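PDB 4B9W: tudor domain-containing protein 1 from Mus musculus, which acts as a scaffold for Piwi proteins in germline piRNA-mediated transposon silencing, this fragment being its third, extended Tudor domain, bound to a dimethylarginine peptide of MILI. Local coordinates for residues D20-M25 with Y33-K38; F100-N105 with P125-Q130; D16-V21 with Q161-E166; C131-I136 with V174-L179. All coordinates share one frame; numbering follows the deposited sequence.

Contact 1 (D20-M25 with Y33-K38)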
loop_
_atom_site.group_PDB
_atom_site.type_symbol
_atom_site.label_atom_id
_atom_site.label_comp_id
_atom_site.label_asym_id
_atom_site.label_seq_id
_atom_site.Cartn_x
_atom_site.Cartn_y
_atom_site.Cartn_z
ATOM N N ASP A 20 -9.731 24.778 -7.800
ATOM C CA ASP A 20 -8.298 24.857 -8.046
ATOM C C ASP A 20 -7.559 23.947 -7.071
ATOM O O ASP A 20 -7.945 23.806 -5.907
ATOM C CB ASP A 20 -7.791 26.291 -7.951
ATOM C CG ASP A 20 -8.214 27.142 -9.144
ATOM O OD1 ASP A 20 -8.394 26.608 -10.270
ATOM O OD2 ASP A 20 -8.370 28.357 -8.951
ATOM N N VAL A 21 -6.526 23.301 -7.596
ATOM C CA VAL A 21 -5.683 22.408 -6.841
ATOM C C VAL A 21 -4.209 22.738 -7.043
ATOM O O VAL A 21 -3.808 23.351 -8.039
ATOM C CB VAL A 21 -5.913 20.937 -7.251
ATOM C CG1 VAL A 21 -7.369 20.538 -7.032
ATOM C CG2 VAL A 21 -5.471 20.687 -8.688
ATOM N N VAL A 22 -3.420 22.349 -6.054
ATOM C CA VAL A 22 -1.983 22.216 -6.166
ATOM C C VAL A 22 -1.736 20.769 -5.746
ATOM O O VAL A 22 -2.339 20.289 -4.775
ATOM C CB VAL A 22 -1.186 23.183 -5.234
ATOM C CG1 VAL A 22 -1.122 24.590 -5.834
ATOM C CG2 VAL A 22 -1.782 23.221 -3.835
ATOM N N VAL A 23 -0.907 20.067 -6.517
ATOM C CA VAL A 23 -0.565 18.689 -6.219
ATOM C C VAL A 23 0.471 18.690 -5.075
ATOM O O VAL A 23 1.515 19.315 -5.195
ATOM C CB VAL A 23 -0.039 17.987 -7.490
ATOM C CG1 VAL A 23 0.403 16.545 -7.189
ATOM C CG2 VAL A 23 -1.112 18.020 -8.588
ATOM N N CYS A 24 0.170 18.035 -3.960
ATOM C CA CYS A 24 1.111 17.993 -2.825
ATOM C C CYS A 24 1.890 16.659 -2.707
ATOM O O CYS A 24 2.915 16.559 -2.015
ATOM C CB CYS A 24 0.379 18.314 -1.521
ATOM S SG CYS A 24 -1.083 17.297 -1.195
ATOM N N MET A 25 1.403 15.616 -3.350
ATOM C CA MET A 25 2.183 14.386 -3.378
ATOM C C MET A 25 1.832 13.621 -4.647
ATOM O O MET A 25 0.734 13.766 -5.191
ATOM C CB MET A 25 1.961 13.570 -2.088
ATOM C CG MET A 25 2.795 12.288 -1.963
ATOM S SD MET A 25 4.568 12.532 -1.767
ATOM C CE MET A 25 5.169 10.926 -2.354
ATOM N N TYR A 33 -1.909 13.264 -4.832
ATOM C CA TYR A 33 -2.600 13.938 -3.767
ATOM C C TYR A 33 -2.625 15.429 -4.024
ATOM O O TYR A 33 -1.630 16.000 -4.467
ATOM C CB TYR A 33 -1.915 13.604 -2.438
ATOM C CG TYR A 33 -2.175 12.184 -2.037
ATOM C CD1 TYR A 33 -1.452 11.139 -2.597
ATOM C CD2 TYR A 33 -3.181 11.875 -1.146
ATOM C CE1 TYR A 33 -1.714 9.826 -2.257
ATOM C CE2 TYR A 33 -3.442 10.561 -0.794
ATOM C CZ TYR A 33 -2.714 9.552 -1.349
ATOM O OH TYR A 33 -2.975 8.262 -1.002
ATOM N N CYS A 34 -3.774 16.049 -3.756
ATOM C CA CYS A 34 -3.945 17.476 -4.000
ATOM C C CYS A 34 -4.448 18.188 -2.766
ATOM O O CYS A 34 -5.225 17.632 -1.990
ATOM C CB CYS A 34 -4.957 17.724 -5.124
ATOM S SG CYS A 34 -4.442 17.226 -6.789
ATOM N N HIS A 35 -3.990 19.424 -2.597
ATOM C CA HIS A 35 -4.700 20.392 -1.803
ATOM C C HIS A 35 -5.709 21.077 -2.689
ATOM O O HIS A 35 -5.352 21.622 -3.742
ATOM C CB HIS A 35 -3.753 21.418 -1.234
ATOM C CG HIS A 35 -2.797 20.865 -0.222
ATOM N ND1 HIS A 35 -1.530 21.323 -0.093
ATOM C CD2 HIS A 35 -2.955 19.865 0.717
ATOM C CE1 HIS A 35 -0.912 20.655 0.891
ATOM N NE2 HIS A 35 -1.785 19.750 1.387
ATOM N N PHE A 36 -6.978 21.030 -2.276
ATOM C CA PHE A 36 -8.063 21.734 -2.947
ATOM C C PHE A 36 -8.224 23.137 -2.334
ATOM O O PHE A 36 -8.412 23.290 -1.112
ATOM C CB PHE A 36 -9.339 20.892 -2.898
ATOM C CG PHE A 36 -9.284 19.681 -3.800
ATOM C CD1 PHE A 36 -8.484 18.601 -3.493
ATOM C CD2 PHE A 36 -10.005 19.648 -4.981
ATOM C CE1 PHE A 36 -8.439 17.489 -4.317
ATOM C CE2 PHE A 36 -9.965 18.545 -5.824
ATOM C CZ PHE A 36 -9.178 17.466 -5.497
ATOM N N LEU A 37 -8.069 24.157 -3.169
ATOM C CA LEU A 37 -7.978 25.531 -2.687
ATOM C C LEU A 37 -9.367 26.129 -2.594
ATOM O O LEU A 37 -9.790 26.928 -3.447
ATOM C CB LEU A 37 -7.060 26.381 -3.575
ATOM C CG LEU A 37 -5.677 25.830 -3.933
ATOM C CD1 LEU A 37 -4.964 26.784 -4.890
ATOM C CD2 LEU A 37 -4.826 25.559 -2.703
ATOM N N LYS A 38 -10.096 25.690 -1.577
ATOM C CA LYS A 38 -11.407 26.239 -1.259
ATOM C C LYS A 38 -11.527 26.401 0.253
ATOM O O LYS A 38 -10.687 25.901 1.010
ATOM C CB LYS A 38 -12.536 25.366 -1.824
ATOM C CG LYS A 38 -12.563 23.909 -1.390
ATOM C CD LYS A 38 -13.861 23.246 -1.855
ATOM C CE LYS A 38 -14.071 21.889 -1.187
ATOM N NZ LYS A 38 -15.445 21.344 -1.404
HETATM O O HOH W 1 -10.749 26.517 -5.884
#
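The beta hairpin of strands 18-26 and 31-36 sets Val21 against Phe36 and Val23 against Cys34 on one face of the sheet, and Val22 against His35 on the other. In extended Tudor domains such a hairpin, from the N-terminal side of the Tudor barrel, belongs to the OB-like half. The central pair is doubly bonded, and the shorter link, though the more bent, runs from His35 N to Val22 O at 2.9 Å. Towards the turn the register slips by one residue in a classic beta bulge, where Cys24 and Met25 both face Tyr33. Tyr33 O there accepts from Cys24 N at 2.8 Å and from Met25 N at 3.3 Å, the two donors approaching one face of its carbonyl plane. Tyr33 N returns a straight bond to Met25 O at 2.7 Å. The bulge turns Cys24 inward, and with SG wedged between the backbone N and the carbonyl carbon (chi1 54°) the sulfur sits 3.8 Å from the centroid of the His35 ring, over its face. Val22 CG2 approaches the same ring at its edge, while His35 NE2 is bonded to Asp102 O, tying the hairpin to the Tudor barrel. Met25 packs on the backbone of the bound peptide. Across the sheet, Val21 CG1 lies over the Phe36 ring, 3.6 Å from the centroid and 19° off the normal, a CH-pi contact on a ring that also meets Phe13. At the far end Leu37 N bonds to Asp20 O, and one water accepts from Asp20 N and donates to Leu37 O at 2.7 Å.

Contact 2 (F100-N105 with P125-Q130)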
loop_
_atom_site.group_PDB
_atom_site.type_symbol
_atom_site.label_atom_id
_atom_site.label_comp_id
_atom_site.label_asym_id
_atom_site.label_seq_id
_atom_site.Cartn_x
_atom_site.Cartn_y
_atom_site.Cartn_z
ATOM N N PHE A 100 0.661 10.696 6.501
ATOM C CA PHE A 100 0.454 12.124 6.759
ATOM C C PHE A 100 -0.803 12.622 6.028
ATOM O O PHE A 100 -0.794 12.789 4.816
ATOM C CB PHE A 100 1.729 12.911 6.371
ATOM C CG PHE A 100 2.857 12.704 7.338
ATOM C CD1 PHE A 100 2.843 13.347 8.563
ATOM C CD2 PHE A 100 3.917 11.855 7.043
ATOM C CE1 PHE A 100 3.861 13.149 9.488
ATOM C CE2 PHE A 100 4.936 11.651 7.955
ATOM C CZ PHE A 100 4.911 12.304 9.180
ATOM N N VAL A 101 -1.886 12.839 6.786
ATOM C CA VAL A 101 -3.248 12.974 6.237
ATOM C C VAL A 101 -3.526 14.263 5.462
ATOM O O VAL A 101 -4.448 14.319 4.641
ATOM C CB VAL A 101 -4.329 12.835 7.336
ATOM C CG1 VAL A 101 -4.315 11.441 7.945
ATOM C CG2 VAL A 101 -4.163 13.881 8.422
ATOM N N ASP A 102 -2.739 15.296 5.718
ATOM C CA ASP A 102 -2.891 16.547 4.979
ATOM C C ASP A 102 -1.984 16.667 3.747
ATOM O O ASP A 102 -2.003 17.711 3.096
ATOM C CB ASP A 102 -2.643 17.721 5.918
ATOM C CG ASP A 102 -3.686 17.814 7.012
ATOM O OD1 ASP A 102 -4.900 17.876 6.697
ATOM O OD2 ASP A 102 -3.276 17.882 8.182
ATOM N N TYR A 103 -1.212 15.618 3.422
ATOM C CA TYR A 103 -0.244 15.672 2.286
ATOM C C TYR A 103 -0.226 14.398 1.423
ATOM O O TYR A 103 -0.071 14.488 0.217
ATOM C CB TYR A 103 1.188 16.018 2.788
ATOM C CG TYR A 103 1.220 17.336 3.565
ATOM C CD1 TYR A 103 0.950 17.355 4.930
ATOM C CD2 TYR A 103 1.475 18.551 2.927
ATOM C CE1 TYR A 103 0.924 18.539 5.643
ATOM C CE2 TYR A 103 1.487 19.739 3.629
ATOM C CZ TYR A 103 1.187 19.728 4.999
ATOM O OH TYR A 103 1.155 20.899 5.737
ATOM N N GLY A 104 -0.358 13.227 2.046
ATOM C CA GLY A 104 -0.518 11.977 1.321
ATOM C C GLY A 104 0.695 11.074 1.300
ATOM O O GLY A 104 0.628 9.982 0.737
ATOM N N ASN A 105 1.801 11.518 1.896
ATOM C CA ASN A 105 2.994 10.674 2.059
ATOM C C ASN A 105 2.915 9.785 3.292
ATOM O O ASN A 105 2.207 10.090 4.283
ATOM C CB ASN A 105 4.288 11.489 2.089
ATOM C CG ASN A 105 4.309 12.526 3.192
ATOM O OD1 ASN A 105 3.401 13.313 3.295
ATOM N ND2 ASN A 105 5.358 12.527 4.012
ATOM N N PRO A 125 -10.973 19.465 8.163
ATOM C CA PRO A 125 -10.961 18.197 7.413
ATOM C C PRO A 125 -9.556 17.857 6.959
ATOM O O PRO A 125 -8.761 18.761 6.699
ATOM C CB PRO A 125 -11.872 18.484 6.197
ATOM C CG PRO A 125 -12.725 19.634 6.630
ATOM C CD PRO A 125 -11.931 20.438 7.617
ATOM N N PHE A 126 -9.259 16.564 6.845
ATOM C CA PHE A 126 -7.991 16.129 6.275
ATOM C C PHE A 126 -7.858 16.596 4.826
ATOM O O PHE A 126 -8.786 16.468 4.025
ATOM C CB PHE A 126 -7.799 14.606 6.407
ATOM C CG PHE A 126 -7.695 14.101 7.839
ATOM C CD1 PHE A 126 -7.614 14.967 8.937
ATOM C CD2 PHE A 126 -7.659 12.724 8.092
ATOM C CE1 PHE A 126 -7.516 14.469 10.227
ATOM C CE2 PHE A 126 -7.560 12.230 9.394
ATOM C CZ PHE A 126 -7.499 13.099 10.457
ATOM N N GLN A 127 -6.684 17.143 4.505
ATOM C CA GLN A 127 -6.503 17.966 3.287
ATOM C C GLN A 127 -5.761 17.276 2.152
ATOM O O GLN A 127 -5.772 17.779 1.046
ATOM C CB GLN A 127 -5.750 19.250 3.620
ATOM C CG GLN A 127 -6.492 20.233 4.493
ATOM C CD GLN A 127 -7.738 20.798 3.845
ATOM O OE1 GLN A 127 -7.736 21.137 2.666
ATOM N NE2 GLN A 127 -8.818 20.916 4.628
ATOM N N GLY A 128 -5.095 16.157 2.422
ATOM C CA GLY A 128 -4.418 15.396 1.386
ATOM C C GLY A 128 -5.407 14.458 0.718
ATOM O O GLY A 128 -5.623 13.316 1.166
ATOM N N MET A 129 -6.017 14.949 -0.351
ATOM C CA MET A 129 -7.086 14.221 -1.013
ATOM C C MET A 129 -6.514 13.343 -2.102
ATOM O O MET A 129 -5.892 13.870 -3.038
ATOM C CB MET A 129 -8.065 15.231 -1.625
ATOM C CG MET A 129 -8.762 16.098 -0.584
ATOM S SD MET A 129 -9.630 15.076 0.638
ATOM C CE MET A 129 -10.525 13.944 -0.450
ATOM N N GLN A 130 -6.720 12.029 -2.005
ATOM C CA GLN A 130 -6.202 11.135 -3.055
ATOM C C GLN A 130 -6.979 11.361 -4.338
ATOM O O GLN A 130 -8.204 11.413 -4.292
ATOM C CB GLN A 130 -6.302 9.652 -2.659
ATOM C CG GLN A 130 -5.652 8.738 -3.685
ATOM C CD GLN A 130 -5.712 7.270 -3.298
ATOM O OE1 GLN A 130 -6.427 6.883 -2.372
ATOM N NE2 GLN A 130 -4.972 6.442 -4.024
HETATM O O HOH W 2 -3.732 12.337 2.728
#
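Val101 and Phe126 meet where a tight loop of the Tudor barrel, between strands 96-100 and 106-109, rests on the segment that leads from the barrel into strand 129-133. Val101 CG2 stands over the centre of the Phe126 ring, 3.5 Å from the centroid and 9° off its normal, a CH-pi contact; Trp8 stacks on this ring and Trp10 meets it edge-to-face. Several polar groups of this buried interface find partners. Val101 O receives Gly128 N at 3.0 Å, in the carbonyl plane and on a lone pair, and also accepts a hydrogen bond from a water, which donates a second one to Gly128 O at 2.6 Å. The carboxylate of Asp102 reaches across as well: OD1 accepts Gln127 N at 2.9 Å through its anti lone pair and also forms a salt bridge with Arg84. The Gln127 side chain bends at chi2 (-64°), and its NE2 donates to Pro125 O at 3.0 Å from well above the carbonyl plane. Within the loop, Phe100 O accepts both Gly104 N and Tyr103 N, which curls the chain tightly. This curl presents the side chains of the methylarginine site: Phe100 and Tyr103 pack on the modified side chain of the bound peptide, and Asn105 OD1 hydrogen-bonds to it. The lack of a side chain at Gly128 lets the two backbones close up until Gly128 N lies 3.4 Å from Asp102 CA and Gly128 CA lies 3.8 Å from Tyr103 N.

Contact 3 (D16-V21 with Q161-E166)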
loop_
_atom_site.group_PDB
_atom_site.type_symbol
_atom_site.label_atom_id
_atom_site.label_comp_id
_atom_site.label_asym_id
_atom_site.label_seq_id
_atom_site.Cartn_x
_atom_site.Cartn_y
_atom_site.Cartn_z
ATOM N N ASP A 16 -19.009 16.942 -10.368
ATOM C CA ASP A 16 -18.742 18.050 -11.303
ATOM C C ASP A 16 -18.349 19.390 -10.695
ATOM O O ASP A 16 -18.252 20.383 -11.423
ATOM C CB ASP A 16 -19.891 18.255 -12.291
ATOM C CG ASP A 16 -19.917 17.200 -13.353
ATOM O OD1 ASP A 16 -18.852 16.586 -13.622
ATOM O OD2 ASP A 16 -21.008 16.982 -13.929
ATOM N N GLU A 17 -18.053 19.410 -9.396
ATOM C CA GLU A 17 -17.445 20.586 -8.775
ATOM C C GLU A 17 -16.128 20.950 -9.464
ATOM O O GLU A 17 -15.304 20.082 -9.750
ATOM C CB GLU A 17 -17.196 20.332 -7.294
ATOM C CG GLU A 17 -16.695 21.547 -6.533
ATOM C CD GLU A 17 -16.526 21.288 -5.046
ATOM O OE1 GLU A 17 -17.169 20.347 -4.501
ATOM O OE2 GLU A 17 -15.766 22.046 -4.412
ATOM N N THR A 18 -15.937 22.231 -9.763
ATOM C CA THR A 18 -14.648 22.689 -10.288
ATOM C C THR A 18 -13.933 23.546 -9.252
ATOM O O THR A 18 -14.516 24.450 -8.655
ATOM C CB THR A 18 -14.788 23.447 -11.608
ATOM O OG1 THR A 18 -15.600 24.606 -11.396
ATOM C CG2 THR A 18 -15.421 22.580 -12.628
ATOM N N VAL A 19 -12.673 23.218 -9.017
ATOM C CA VAL A 19 -11.935 23.769 -7.912
ATOM C C VAL A 19 -10.434 23.746 -8.227
ATOM O O VAL A 19 -9.931 22.837 -8.872
ATOM C CB VAL A 19 -12.266 22.986 -6.620
ATOM C CG1 VAL A 19 -12.061 21.499 -6.852
ATOM C CG2 VAL A 19 -11.457 23.513 -5.430
ATOM N N ASP A 20 -9.731 24.778 -7.800
ATOM C CA ASP A 20 -8.298 24.857 -8.046
ATOM C C ASP A 20 -7.559 23.947 -7.071
ATOM O O ASP A 20 -7.945 23.806 -5.907
ATOM C CB ASP A 20 -7.791 26.291 -7.951
ATOM C CG ASP A 20 -8.214 27.142 -9.144
ATOM O OD1 ASP A 20 -8.394 26.608 -10.270
ATOM O OD2 ASP A 20 -8.370 28.357 -8.951
ATOM N N VAL A 21 -6.526 23.301 -7.596
ATOM C CA VAL A 21 -5.683 22.408 -6.841
ATOM C C VAL A 21 -4.209 22.738 -7.043
ATOM O O VAL A 21 -3.808 23.351 -8.039
ATOM C CB VAL A 21 -5.913 20.937 -7.251
ATOM C CG1 VAL A 21 -7.369 20.538 -7.032
ATOM C CG2 VAL A 21 -5.471 20.687 -8.688
ATOM N N GLN A 161 -6.854 23.810 -12.555
ATOM C CA GLN A 161 -8.285 23.569 -12.349
ATOM C C GLN A 161 -8.600 22.067 -12.291
ATOM O O GLN A 161 -8.284 21.309 -13.214
ATOM C CB GLN A 161 -9.106 24.215 -13.484
ATOM C CG GLN A 161 -10.591 23.899 -13.449
ATOM C CD GLN A 161 -11.357 24.607 -14.549
ATOM O OE1 GLN A 161 -11.413 24.131 -15.679
ATOM N NE2 GLN A 161 -11.941 25.754 -14.225
ATOM N N ALA A 162 -9.250 21.638 -11.222
ATOM C CA ALA A 162 -9.693 20.248 -11.116
ATOM C C ALA A 162 -11.201 20.225 -11.206
ATOM O O ALA A 162 -11.886 21.011 -10.547
ATOM C CB ALA A 162 -9.228 19.610 -9.810
ATOM N N ARG A 163 -11.707 19.332 -12.038
ATOM C CA ARG A 163 -13.113 19.033 -12.074
ATOM C C ARG A 163 -13.308 17.633 -11.485
ATOM O O ARG A 163 -12.726 16.658 -11.942
ATOM C CB ARG A 163 -13.656 19.112 -13.489
ATOM C CG ARG A 163 -15.163 19.072 -13.516
ATOM C CD ARG A 163 -15.708 19.499 -14.866
ATOM N NE ARG A 163 -15.505 18.476 -15.865
ATOM C CZ ARG A 163 -16.214 17.349 -15.956
ATOM N NH1 ARG A 163 -17.179 17.072 -15.078
ATOM N NH2 ARG A 163 -15.951 16.470 -16.926
ATOM N N VAL A 164 -14.102 17.565 -10.434
ATOM C CA VAL A 164 -14.315 16.338 -9.682
ATOM C C VAL A 164 -15.345 15.502 -10.474
ATOM O O VAL A 164 -16.514 15.753 -10.391
ATOM C CB VAL A 164 -14.775 16.690 -8.228
ATOM C CG1 VAL A 164 -15.000 15.450 -7.380
ATOM C CG2 VAL A 164 -13.765 17.607 -7.536
ATOM N N VAL A 165 -14.905 14.529 -11.261
ATOM C CA VAL A 165 -15.810 13.773 -12.156
ATOM C C VAL A 165 -16.453 12.587 -11.432
ATOM O O VAL A 165 -17.630 12.284 -11.648
ATOM C CB VAL A 165 -15.060 13.273 -13.429
ATOM C CG1 VAL A 165 -15.940 12.386 -14.314
ATOM C CG2 VAL A 165 -14.529 14.458 -14.227
ATOM N N GLU A 166 -15.667 11.905 -10.598
ATOM C CA GLU A 166 -16.196 10.791 -9.818
ATOM C C GLU A 166 -15.628 10.820 -8.397
ATOM O O GLU A 166 -14.457 11.188 -8.191
ATOM C CB GLU A 166 -15.950 9.442 -10.523
ATOM C CG GLU A 166 -14.641 8.776 -10.193
ATOM C CD GLU A 166 -14.283 7.660 -11.164
ATOM O OE1 GLU A 166 -15.190 6.870 -11.537
ATOM O OE2 GLU A 166 -13.080 7.565 -11.543
#
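Antiparallel pairing of strands 18-26 and 160-168 places Val19 opposite Ala162 and Thr18 opposite Arg163 in the OB-like half of the extended Tudor domain, joining an N-terminal strand to one that follows the whole Tudor barrel. Val19 and Ala162 form the hydrogen-bonded pair, with Val19 N to Ala162 O at 2.8 Å and Ala162 N to Val19 O at 2.7 Å. Pairing continues towards Asp16, where Glu17 O takes Val164 N in an almost linear bond (172°) and Asp16 N gives to Val164 O at 2.8 Å. On the outer face, CG2 of Thr18 meets the aliphatic part of Arg163 obliquely, 3.6 Å from CG. The arginine chain bends at chi3 (74°), bringing its guanidinium alongside the Asp16 carboxylate; the salt bridge there is doubtful in detail, because the modelled atoms are too close. One face of that guanidinium is covered by Val165 CG2. The Glu17 carboxylate has its partners outside the two segments, OE1 on Thr14 N and OE2 on Lys38 NZ. The other face is apolar: Val19 CG1 approaches Val164 CG2 at 4.3 Å, and Leu176 of the next strand packs on both Val21 and Ala162. Packing is tight where these two residues meet, for Val21 CG1 lies only 3.5 Å from Ala162 CB.

Contact 4 (C131-I136 with V174-L179)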
loop_
_atom_site.group_PDB
_atom_site.type_symbol
_atom_site.label_atom_id
_atom_site.label_comp_id
_atom_site.label_asym_id
_atom_site.label_seq_id
_atom_site.Cartn_x
_atom_site.Cartn_y
_atom_site.Cartn_z
ATOM N N CYS A 131 -6.269 11.493 -5.461
ATOM C CA CYS A 131 -6.871 11.702 -6.762
ATOM C C CYS A 131 -6.346 10.702 -7.773
ATOM O O CYS A 131 -5.398 10.005 -7.506
ATOM C CB CYS A 131 -6.581 13.096 -7.296
ATOM S SG CYS A 131 -7.076 14.424 -6.198
ATOM N N TRP A 132 -7.021 10.617 -8.913
ATOM C CA TRP A 132 -6.496 9.933 -10.109
ATOM C C TRP A 132 -7.032 10.648 -11.288
ATOM O O TRP A 132 -8.067 11.247 -11.189
ATOM C CB TRP A 132 -6.892 8.467 -10.160
ATOM C CG TRP A 132 -8.339 8.182 -9.874
ATOM C CD1 TRP A 132 -9.402 8.094 -10.780
ATOM C CD2 TRP A 132 -8.926 7.901 -8.564
ATOM N NE1 TRP A 132 -10.571 7.793 -10.118
ATOM C CE2 TRP A 132 -10.349 7.675 -8.789
ATOM C CE3 TRP A 132 -8.421 7.817 -7.262
ATOM C CZ2 TRP A 132 -11.213 7.393 -7.752
ATOM C CZ3 TRP A 132 -9.304 7.516 -6.217
ATOM C CH2 TRP A 132 -10.669 7.312 -6.460
ATOM N N LEU A 133 -6.330 10.634 -12.411
ATOM C CA LEU A 133 -6.852 11.254 -13.625
ATOM C C LEU A 133 -7.892 10.317 -14.224
ATOM O O LEU A 133 -7.707 9.118 -14.226
ATOM C CB LEU A 133 -5.745 11.498 -14.659
ATOM C CG LEU A 133 -4.678 12.556 -14.327
ATOM C CD1 LEU A 133 -3.705 12.668 -15.492
ATOM C CD2 LEU A 133 -5.300 13.897 -14.019
ATOM N N VAL A 134 -8.998 10.856 -14.717
ATOM C CA VAL A 134 -9.998 9.987 -15.326
ATOM C C VAL A 134 -9.663 9.742 -16.799
ATOM O O VAL A 134 -8.885 10.481 -17.413
ATOM C CB VAL A 134 -11.423 10.532 -15.177
ATOM C CG1 VAL A 134 -11.804 10.572 -13.702
ATOM C CG2 VAL A 134 -11.555 11.890 -15.855
ATOM N N ASP A 135 -10.252 8.682 -17.327
ATOM C CA ASP A 135 -10.275 8.382 -18.767
ATOM C C ASP A 135 -8.908 7.953 -19.344
ATOM O O ASP A 135 -8.707 8.004 -20.565
ATOM C CB ASP A 135 -10.859 9.551 -19.598
ATOM C CG ASP A 135 -12.310 9.925 -19.208
ATOM O OD1 ASP A 135 -13.003 9.143 -18.519
ATOM O OD2 ASP A 135 -12.738 11.025 -19.607
ATOM N N ILE A 136 -8.011 7.482 -18.476
ATOM C CA ILE A 136 -6.736 6.870 -18.902
ATOM C C ILE A 136 -6.367 5.602 -18.114
ATOM O O ILE A 136 -6.901 5.337 -17.052
ATOM C CB ILE A 136 -5.568 7.865 -18.791
ATOM C CG1 ILE A 136 -5.409 8.345 -17.333
ATOM C CG2 ILE A 136 -5.766 9.040 -19.744
ATOM C CD1 ILE A 136 -4.031 8.855 -17.009
ATOM N N VAL A 174 -10.379 12.886 -11.197
ATOM C CA VAL A 174 -10.446 14.277 -11.654
ATOM C C VAL A 174 -9.966 14.434 -13.082
ATOM O O VAL A 174 -9.182 13.624 -13.591
ATOM C CB VAL A 174 -9.578 15.223 -10.784
ATOM C CG1 VAL A 174 -10.099 15.271 -9.355
ATOM C CG2 VAL A 174 -8.110 14.787 -10.830
ATOM N N GLU A 175 -10.477 15.481 -13.724
ATOM C CA GLU A 175 -9.924 16.018 -14.949
ATOM C C GLU A 175 -9.171 17.280 -14.533
ATOM O O GLU A 175 -9.724 18.131 -13.806
ATOM C CB GLU A 175 -11.075 16.333 -15.911
ATOM C CG GLU A 175 -10.678 16.827 -17.286
ATOM C CD GLU A 175 -11.795 17.643 -17.946
ATOM O OE1 GLU A 175 -12.215 18.712 -17.398
ATOM O OE2 GLU A 175 -12.246 17.219 -19.028
ATOM N N LEU A 176 -7.907 17.378 -14.949
ATOM C CA LEU A 176 -6.997 18.475 -14.571
ATOM C C LEU A 176 -6.697 19.341 -15.789
ATOM O O LEU A 176 -6.319 18.828 -16.856
ATOM C CB LEU A 176 -5.666 17.935 -14.045
ATOM C CG LEU A 176 -5.551 17.371 -12.626
ATOM C CD1 LEU A 176 -4.080 17.166 -12.278
ATOM C CD2 LEU A 176 -6.205 18.277 -11.592
ATOM N N THR A 177 -6.871 20.643 -15.635
ATOM C CA THR A 177 -6.565 21.550 -16.709
ATOM C C THR A 177 -5.673 22.663 -16.202
ATOM O O THR A 177 -5.917 23.263 -15.152
ATOM C CB THR A 177 -7.854 22.137 -17.346
ATOM O OG1 THR A 177 -8.788 21.085 -17.599
ATOM C CG2 THR A 177 -7.540 22.857 -18.637
ATOM N N ASP A 178 -4.640 22.923 -16.980
ATOM C CA ASP A 178 -3.729 24.034 -16.775
ATOM C C ASP A 178 -4.281 25.303 -17.473
ATOM O O ASP A 178 -4.394 25.356 -18.683
ATOM C CB ASP A 178 -2.372 23.609 -17.329
ATOM C CG ASP A 178 -1.318 24.695 -17.266
ATOM O OD1 ASP A 178 -1.580 25.805 -16.761
ATOM O OD2 ASP A 178 -0.202 24.418 -17.749
ATOM N N LEU A 179 -4.607 26.319 -16.682
ATOM C CA LEU A 179 -5.161 27.570 -17.186
ATOM C C LEU A 179 -4.204 28.744 -16.970
ATOM O O LEU A 179 -4.625 29.891 -16.891
ATOM C CB LEU A 179 -6.510 27.847 -16.506
ATOM C CG LEU A 179 -7.584 26.790 -16.783
ATOM C CD1 LEU A 179 -8.791 26.929 -15.874
ATOM C CD2 LEU A 179 -7.994 26.865 -18.243
#
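Trp132 and Val134 grip Val174 from either end of its backbone, so that strands 129-133 and 171-178 meet in a parallel bridge with Leu133 opposite Val174. Val174 N points straight at Trp132 O, 2.8 Å away, while Val174 O accepts Val134 N at 3.0 Å from a donor 35° above the carbonyl plane. A CA-H...O contact from Leu133 CA to the same oxygen, 3.3 Å, lies between them. Side chains fill in around this: those of Leu133 and Leu176 cross at about a right angle, Leu133 CD2 lying 3.8 Å from Leu176 CG, and Cys131 CB touches Val174 CG2. Val134 CG1 lies 3.7 Å from Val174 N. In the next shell, Trp132 NE1 is held by Glu166 OE2 of strand 160-168, while helix 187-193 backs the apolar pair, Leu191 lying on Leu133 and Ile187 on Leu176. The short strand axes make an angle of 72°, and the two chains part beyond the bridge. The join therefore rests on backbone bonds concentrated on one residue, with leucine packing carrying the contact onward as these two strands diverge.

Contacts 1, 3 and 4 lie in one mixed, curled sheet of the OB-like half of the extended Tudor domain; contact 2 sits where that half meets the Tudor barrel. Contact 1 shares strand 18-26 with contact 3, and contacts 2 and 4 both use strand 129-133. Centres are about 10 Å apart for contacts 1 and 2 and for contacts 1 and 3, and about 8 Å for contacts 3 and 4. Along the chain, contact 1 closes before contact 2 opens, contact 2 is nested within the loop of contact 3, and contacts 3 and 4 alternate. The OB-like half is thus assembled from sequence flanking the barrel, and the peptide is met by Met25 of contact 1 and the 100-105 loop of contact 2.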